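Local coordinates for protein fervidolysin (Fervidobacterium pennivorans, PDB 1R6V) that acts as a keratin-degrading, subtilisin-like serine protease that lets its bacterium grow on native feathers, at residues L6-Q15 / V577-R587. The protein carries 1 engineered substitution. Sequence-based numbering, arbitrary orientation.
Sequences LASLPEIKSQ and VDPLLRGVYGR
Glu11 and Val584 form a single parallel beta bridge, their CA atoms 4.9 Å apart, by which the N-terminal loop, probably part of the propeptide, meets the second beta-sandwich domain. Two bonds define it: Val584 N donates to Pro10 O (2.8 Å), and Ile12 N donates to Val584 O (3.1 Å). The loop thus bridges to strand 584-589 at one residue; that strand's antiparallel neighbour in the sheet is 573-577, where Tyr585 and Gly586 share Val576 as their partner, a classic bulge. At Gly583 a beta carbon would collide with Pro10 O and Ile12 CG2, so the close approach of the two backbones depends on the lack of a side chain there.

Arg587 pins the turn leading into the bridge. Its NH2 reaches both Leu6 O and Leu9 O at 2.8 Å, the former at an N-H...O angle of 170°, and both oxygens lie in the guanidinium plane. Val584 CG2 lies over one face of that group, while Val584 CG1 meets Leu9 CB and Leu6 CD2. Leu9 CD1 continues the apolar seam to Val577 CG2.

Beyond the bridge, Ile12 sets CG1 between its backbone N and carbonyl carbon (chi1 77°), which brings CD1 over one face of Tyr585. The CH-pi contact measures 4.0 Å from Ile12 CD1 to the Tyr585 ring centroid, 17° off the normal. A water joins Ser14 OG to Tyr585 OH, the latter link weak.

Arg582 holds the Asp578 carboxylate by two hydrogen bonds, NE to OD1 (2.8 Å) and NH2 to OD2 (2.7 Å), the latter a salt bridge. A methionine in place of Arg582 would probably leave the Asp578 carboxylate without its charged mate and Gln15 without a flat platform. Gln15 CG rests over one guanidinium face, displaced toward NH2, with Leu580 CD2 on the opposite face.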
ATOM      1  N   LEU A   6      22.772   5.911  35.703  1.00 38.80           N
ATOM      2  CA  LEU A   6      22.146   7.099  35.131  1.00 36.38           C
ATOM      3  C   LEU A   6      23.004   8.357  35.290  1.00 35.48           C
ATOM      4  O   LEU A   6      23.041   9.210  34.403  1.00 33.88           O
ATOM      5  CB  LEU A   6      20.769   7.303  35.779  1.00 36.24           C
ATOM      6  CG  LEU A   6      19.699   8.109  35.043  1.00 35.90           C
ATOM      7  CD1 LEU A   6      18.374   8.007  35.798  1.00 35.17           C
ATOM      8  CD2 LEU A   6      20.128   9.552  34.922  1.00 36.60           C
ATOM      9  N   ALA A   7      23.698   8.462  36.421  1.00 35.03           N
ATOM     10  CA  ALA A   7      24.548   9.618  36.701  1.00 34.88           C
ATOM     11  C   ALA A   7      25.788   9.664  35.813  1.00 34.87           C
ATOM     12  O   ALA A   7      26.346  10.734  35.566  1.00 34.23           O
ATOM     13  CB  ALA A   7      24.962   9.607  38.171  1.00 35.22           C
ATOM     14  N   SER A   8      26.209   8.504  35.322  1.00 34.95           N
ATOM     15  CA  SER A   8      27.399   8.423  34.485  1.00 35.58           C
ATOM     16  C   SER A   8      27.126   8.631  32.997  1.00 35.39           C
ATOM     17  O   SER A   8      28.059   8.763  32.203  1.00 36.46           O
ATOM     18  CB  SER A   8      28.083   7.074  34.692  1.00 36.94           C
ATOM     19  OG  SER A   8      27.216   6.016  34.326  1.00 40.96           O
ATOM     20  N   LEU A   9      25.854   8.663  32.617  1.00 33.17           N
ATOM     21  CA  LEU A   9      25.489   8.857  31.221  1.00 31.69           C
ATOM     22  C   LEU A   9      25.838  10.254  30.728  1.00 31.25           C
ATOM     23  O   LEU A   9      25.649  11.241  31.436  1.00 30.59           O
ATOM     24  CB  LEU A   9      23.992   8.620  31.015  1.00 29.80           C
ATOM     25  CG  LEU A   9      23.494   7.180  31.128  1.00 29.57           C
ATOM     26  CD1 LEU A   9      21.989   7.168  30.919  1.00 27.88           C
ATOM     27  CD2 LEU A   9      24.184   6.289  30.107  1.00 27.75           C
ATOM     28  N   PRO A  10      26.360  10.350  29.498  1.00 32.00           N
ATOM     29  CA  PRO A  10      26.738  11.628  28.892  1.00 32.68           C
ATOM     30  C   PRO A  10      25.535  12.359  28.303  1.00 33.34           C
ATOM     31  O   PRO A  10      24.459  11.782  28.144  1.00 31.83           O
ATOM     32  CB  PRO A  10      27.723  11.207  27.810  1.00 33.64           C
ATOM     33  CG  PRO A  10      27.124   9.913  27.335  1.00 32.94           C
ATOM     34  CD  PRO A  10      26.801   9.223  28.655  1.00 32.79           C
ATOM     35  N   GLU A  11      25.735  13.629  27.973  1.00 34.34           N
ATOM     36  CA  GLU A  11      24.690  14.457  27.387  1.00 35.48           C
ATOM     37  C   GLU A  11      24.687  14.228  25.880  1.00 36.40           C
ATOM     38  O   GLU A  11      25.753  14.222  25.258  1.00 35.88           O
ATOM     39  CB  GLU A  11      24.989  15.925  27.671  1.00 38.29           C
ATOM     40  CG  GLU A  11      25.374  16.187  29.110  1.00 42.37           C
ATOM     41  CD  GLU A  11      25.950  17.571  29.319  1.00 43.53           C
ATOM     42  OE1 GLU A  11      25.232  18.558  29.045  1.00 45.35           O
ATOM     43  OE2 GLU A  11      27.121  17.665  29.758  1.00 45.08           O
ATOM     44  N   ILE A  12      23.504  14.033  25.297  1.00 35.01           N
ATOM     45  CA  ILE A  12      23.396  13.821  23.852  1.00 35.48           C
ATOM     46  C   ILE A  12      22.276  14.646  23.226  1.00 35.28           C
ATOM     47  O   ILE A  12      21.392  15.140  23.922  1.00 35.77           O
ATOM     48  CB  ILE A  12      23.180  12.320  23.496  1.00 34.95           C
ATOM     49  CG1 ILE A  12      21.729  11.900  23.753  1.00 35.70           C
ATOM     50  CG2 ILE A  12      24.147  11.461  24.286  1.00 34.49           C
ATOM     51  CD1 ILE A  12      21.256  12.096  25.166  1.00 36.87           C
ATOM     52  N   LYS A  13      22.331  14.799  21.905  1.00 35.78           N
ATOM     53  CA  LYS A  13      21.336  15.575  21.171  1.00 35.09           C
ATOM     54  C   LYS A  13      20.156  14.682  20.800  1.00 34.46           C
ATOM     55  O   LYS A  13      20.275  13.458  20.837  1.00 34.21           O
ATOM     56  CB  LYS A  13      21.977  16.153  19.906  1.00 36.19           C
ATOM     57  CG  LYS A  13      23.238  16.963  20.183  1.00 37.86           C
ATOM     58  CD  LYS A  13      23.978  17.328  18.898  1.00 39.86           C
ATOM     59  CE  LYS A  13      25.308  18.015  19.196  1.00 39.77           C
ATOM     60  NZ  LYS A  13      26.101  18.270  17.956  1.00 41.35           N
ATOM     61  N   SER A  14      19.024  15.294  20.454  1.00 34.46           N
ATOM     62  CA  SER A  14      17.829  14.543  20.072  1.00 35.29           C
ATOM     63  C   SER A  14      18.202  13.432  19.106  1.00 35.04           C
ATOM     64  O   SER A  14      19.044  13.618  18.225  1.00 35.62           O
ATOM     65  CB  SER A  14      16.794  15.453  19.407  1.00 36.63           C
ATOM     66  OG  SER A  14      15.655  14.701  18.996  1.00 37.95           O
ATOM     67  N   GLN A  15      17.561  12.282  19.282  1.00 34.38           N
ATOM     68  CA  GLN A  15      17.806  11.103  18.465  1.00 33.80           C
ATOM     69  C   GLN A  15      16.687  10.828  17.464  1.00 32.99           C
ATOM     70  O   GLN A  15      16.644   9.754  16.866  1.00 33.58           O
ATOM     71  CB  GLN A  15      17.972   9.877  19.368  1.00 33.56           C
ATOM     72  CG  GLN A  15      19.200   9.902  20.275  1.00 34.81           C
ATOM     73  CD  GLN A  15      20.492  10.062  19.495  1.00 35.42           C
ATOM     74  OE1 GLN A  15      21.035  11.161  19.387  1.00 37.13           O
ATOM     75  NE2 GLN A  15      20.981   8.965  18.935  1.00 36.00           N
ATOM     76  N   VAL A 577      15.974  11.349  30.195  1.00 19.50           N
ATOM     77  CA  VAL A 577      16.902  10.427  29.567  1.00 20.79           C
ATOM     78  C   VAL A 577      16.398   9.782  28.283  1.00 20.71           C
ATOM     79  O   VAL A 577      15.199   9.749  28.012  1.00 19.82           O
ATOM     80  CB  VAL A 577      17.298   9.327  30.604  1.00 21.94           C
ATOM     81  CG1 VAL A 577      16.087   8.492  30.977  1.00 21.25           C
ATOM     82  CG2 VAL A 577      18.410   8.458  30.081  1.00 23.58           C
ATOM     83  N   ASP A 578      17.342   9.295  27.486  1.00 21.82           N
ATOM     84  CA  ASP A 578      17.020   8.605  26.249  1.00 20.82           C
ATOM     85  C   ASP A 578      16.402   7.274  26.697  1.00 19.59           C
ATOM     86  O   ASP A 578      16.884   6.650  27.641  1.00 19.51           O
ATOM     87  CB  ASP A 578      18.307   8.376  25.453  1.00 22.42           C
ATOM     88  CG  ASP A 578      18.119   7.413  24.303  1.00 24.11           C
ATOM     89  OD1 ASP A 578      18.712   6.314  24.360  1.00 23.24           O
ATOM     90  OD2 ASP A 578      17.374   7.754  23.354  1.00 26.13           O
ATOM     91  N   PRO A 579      15.317   6.834  26.044  1.00 19.54           N
ATOM     92  CA  PRO A 579      14.665   5.574  26.419  1.00 19.43           C
ATOM     93  C   PRO A 579      15.548   4.341  26.328  1.00 19.26           C
ATOM     94  O   PRO A 579      15.286   3.338  26.987  1.00 17.16           O
ATOM     95  CB  PRO A 579      13.455   5.499  25.487  1.00 20.55           C
ATOM     96  CG  PRO A 579      13.786   6.441  24.370  1.00 25.89           C
ATOM     97  CD  PRO A 579      14.534   7.555  25.029  1.00 20.03           C
ATOM     98  N   LEU A 580      16.584   4.431  25.501  1.00 20.80           N
ATOM     99  CA  LEU A 580      17.535   3.338  25.320  1.00 23.23           C
ATOM    100  C   LEU A 580      18.736   3.542  26.229  1.00 23.81           C
ATOM    101  O   LEU A 580      19.706   2.783  26.170  1.00 23.26           O
ATOM    102  CB  LEU A 580      18.013   3.276  23.866  1.00 25.12           C
ATOM    103  CG  LEU A 580      17.075   2.674  22.824  1.00 28.12           C
ATOM    104  CD1 LEU A 580      15.833   3.519  22.651  1.00 29.45           C
ATOM    105  CD2 LEU A 580      17.834   2.577  21.498  1.00 29.63           C
ATOM    106  N   LEU A 581      18.670   4.578  27.059  1.00 23.47           N
ATOM    107  CA  LEU A 581      19.737   4.905  28.001  1.00 25.32           C
ATOM    108  C   LEU A 581      21.081   5.165  27.326  1.00 26.64           C
ATOM    109  O   LEU A 581      22.130   4.848  27.887  1.00 27.78           O
ATOM    110  CB  LEU A 581      19.893   3.790  29.041  1.00 25.14           C
ATOM    111  CG  LEU A 581      18.614   3.449  29.805  1.00 24.81           C
ATOM    112  CD1 LEU A 581      18.875   2.345  30.817  1.00 26.32           C
ATOM    113  CD2 LEU A 581      18.097   4.704  30.497  1.00 23.82           C
ATOM    114  N   ARG A 582      21.043   5.749  26.131  1.00 26.48           N
ATOM    115  CA  ARG A 582      22.263   6.068  25.388  1.00 27.25           C
ATOM    116  C   ARG A 582      22.910   7.319  25.987  1.00 27.52           C
ATOM    117  O   ARG A 582      24.117   7.548  25.849  1.00 28.32           O
ATOM    118  CB  ARG A 582      21.937   6.307  23.903  1.00 28.24           C
ATOM    119  CG  ARG A 582      21.522   5.048  23.129  1.00 29.44           C
ATOM    120  CD  ARG A 582      21.031   5.378  21.724  1.00 29.59           C
ATOM    121  NE  ARG A 582      19.747   6.073  21.743  1.00 30.88           N
ATOM    122  CZ  ARG A 582      19.045   6.393  20.660  1.00 31.60           C
ATOM    123  NH1 ARG A 582      19.502   6.084  19.452  1.00 31.80           N
ATOM    124  NH2 ARG A 582      17.872   7.005  20.788  1.00 31.42           N
ATOM    125  N   GLY A 583      22.102   8.123  26.666  1.00 25.08           N
ATOM    126  CA  GLY A 583      22.601   9.339  27.278  1.00 25.23           C
ATOM    127  C   GLY A 583      21.446  10.086  27.903  1.00 25.34           C
ATOM    128  O   GLY A 583      20.327   9.570  27.932  1.00 23.95           O
ATOM    129  N   VAL A 584      21.708  11.288  28.403  1.00 25.57           N
ATOM    130  CA  VAL A 584      20.668  12.101  29.027  1.00 26.20           C
ATOM    131  C   VAL A 584      20.531  13.440  28.321  1.00 27.18           C
ATOM    132  O   VAL A 584      21.477  13.925  27.696  1.00 26.63           O
ATOM    133  CB  VAL A 584      20.979  12.355  30.528  1.00 27.07           C
ATOM    134  CG1 VAL A 584      21.080  11.028  31.273  1.00 25.60           C
ATOM    135  CG2 VAL A 584      22.274  13.145  30.672  1.00 27.58           C
ATOM    136  N   TYR A 585      19.342  14.028  28.409  1.00 26.49           N
ATOM    137  CA  TYR A 585      19.079  15.319  27.785  1.00 29.17           C
ATOM    138  C   TYR A 585      19.169  16.455  28.804  1.00 29.66           C
ATOM    139  O   TYR A 585      19.064  17.632  28.451  1.00 30.91           O
ATOM    140  CB  TYR A 585      17.695  15.322  27.128  1.00 29.65           C
ATOM    141  CG  TYR A 585      17.586  14.385  25.948  1.00 31.45           C
ATOM    142  CD1 TYR A 585      16.854  13.199  26.035  1.00 31.71           C
ATOM    143  CD2 TYR A 585      18.231  14.676  24.743  1.00 32.59           C
ATOM    144  CE1 TYR A 585      16.767  12.323  24.952  1.00 31.57           C
ATOM    145  CE2 TYR A 585      18.153  13.807  23.652  1.00 32.97           C
ATOM    146  CZ  TYR A 585      17.419  12.637  23.761  1.00 32.64           C
ATOM    147  OH  TYR A 585      17.327  11.785  22.683  1.00 30.80           O
ATOM    148  N   GLY A 586      19.348  16.098  30.071  1.00 29.35           N
ATOM    149  CA  GLY A 586      19.454  17.115  31.101  1.00 29.03           C
ATOM    150  C   GLY A 586      19.121  16.619  32.494  1.00 29.50           C
ATOM    151  O   GLY A 586      18.324  15.695  32.662  1.00 27.85           O
ATOM    152  N   ARG A 587      19.746  17.233  33.493  1.00 29.15           N
ATOM    153  CA  ARG A 587      19.521  16.882  34.888  1.00 29.96           C
ATOM    154  C   ARG A 587      19.226  18.159  35.666  1.00 28.99           C
ATOM    155  O   ARG A 587      19.811  19.204  35.385  1.00 29.51           O
ATOM    156  CB  ARG A 587      20.754  16.200  35.484  1.00 30.73           C
ATOM    157  CG  ARG A 587      21.182  14.924  34.788  1.00 31.61           C
ATOM    158  CD  ARG A 587      22.170  14.157  35.663  1.00 32.07           C
ATOM    159  NE  ARG A 587      22.643  12.924  35.042  1.00 32.90           N
ATOM    160  CZ  ARG A 587      23.530  12.874  34.052  1.00 31.69           C
ATOM    161  NH1 ARG A 587      24.045  13.998  33.564  1.00 31.40           N
ATOM    162  NH2 ARG A 587      23.906  11.699  33.559  1.00 32.77           N
TER
HETATM  163  O   HOH W   1      15.007  13.652  21.405  1.00 45.74           O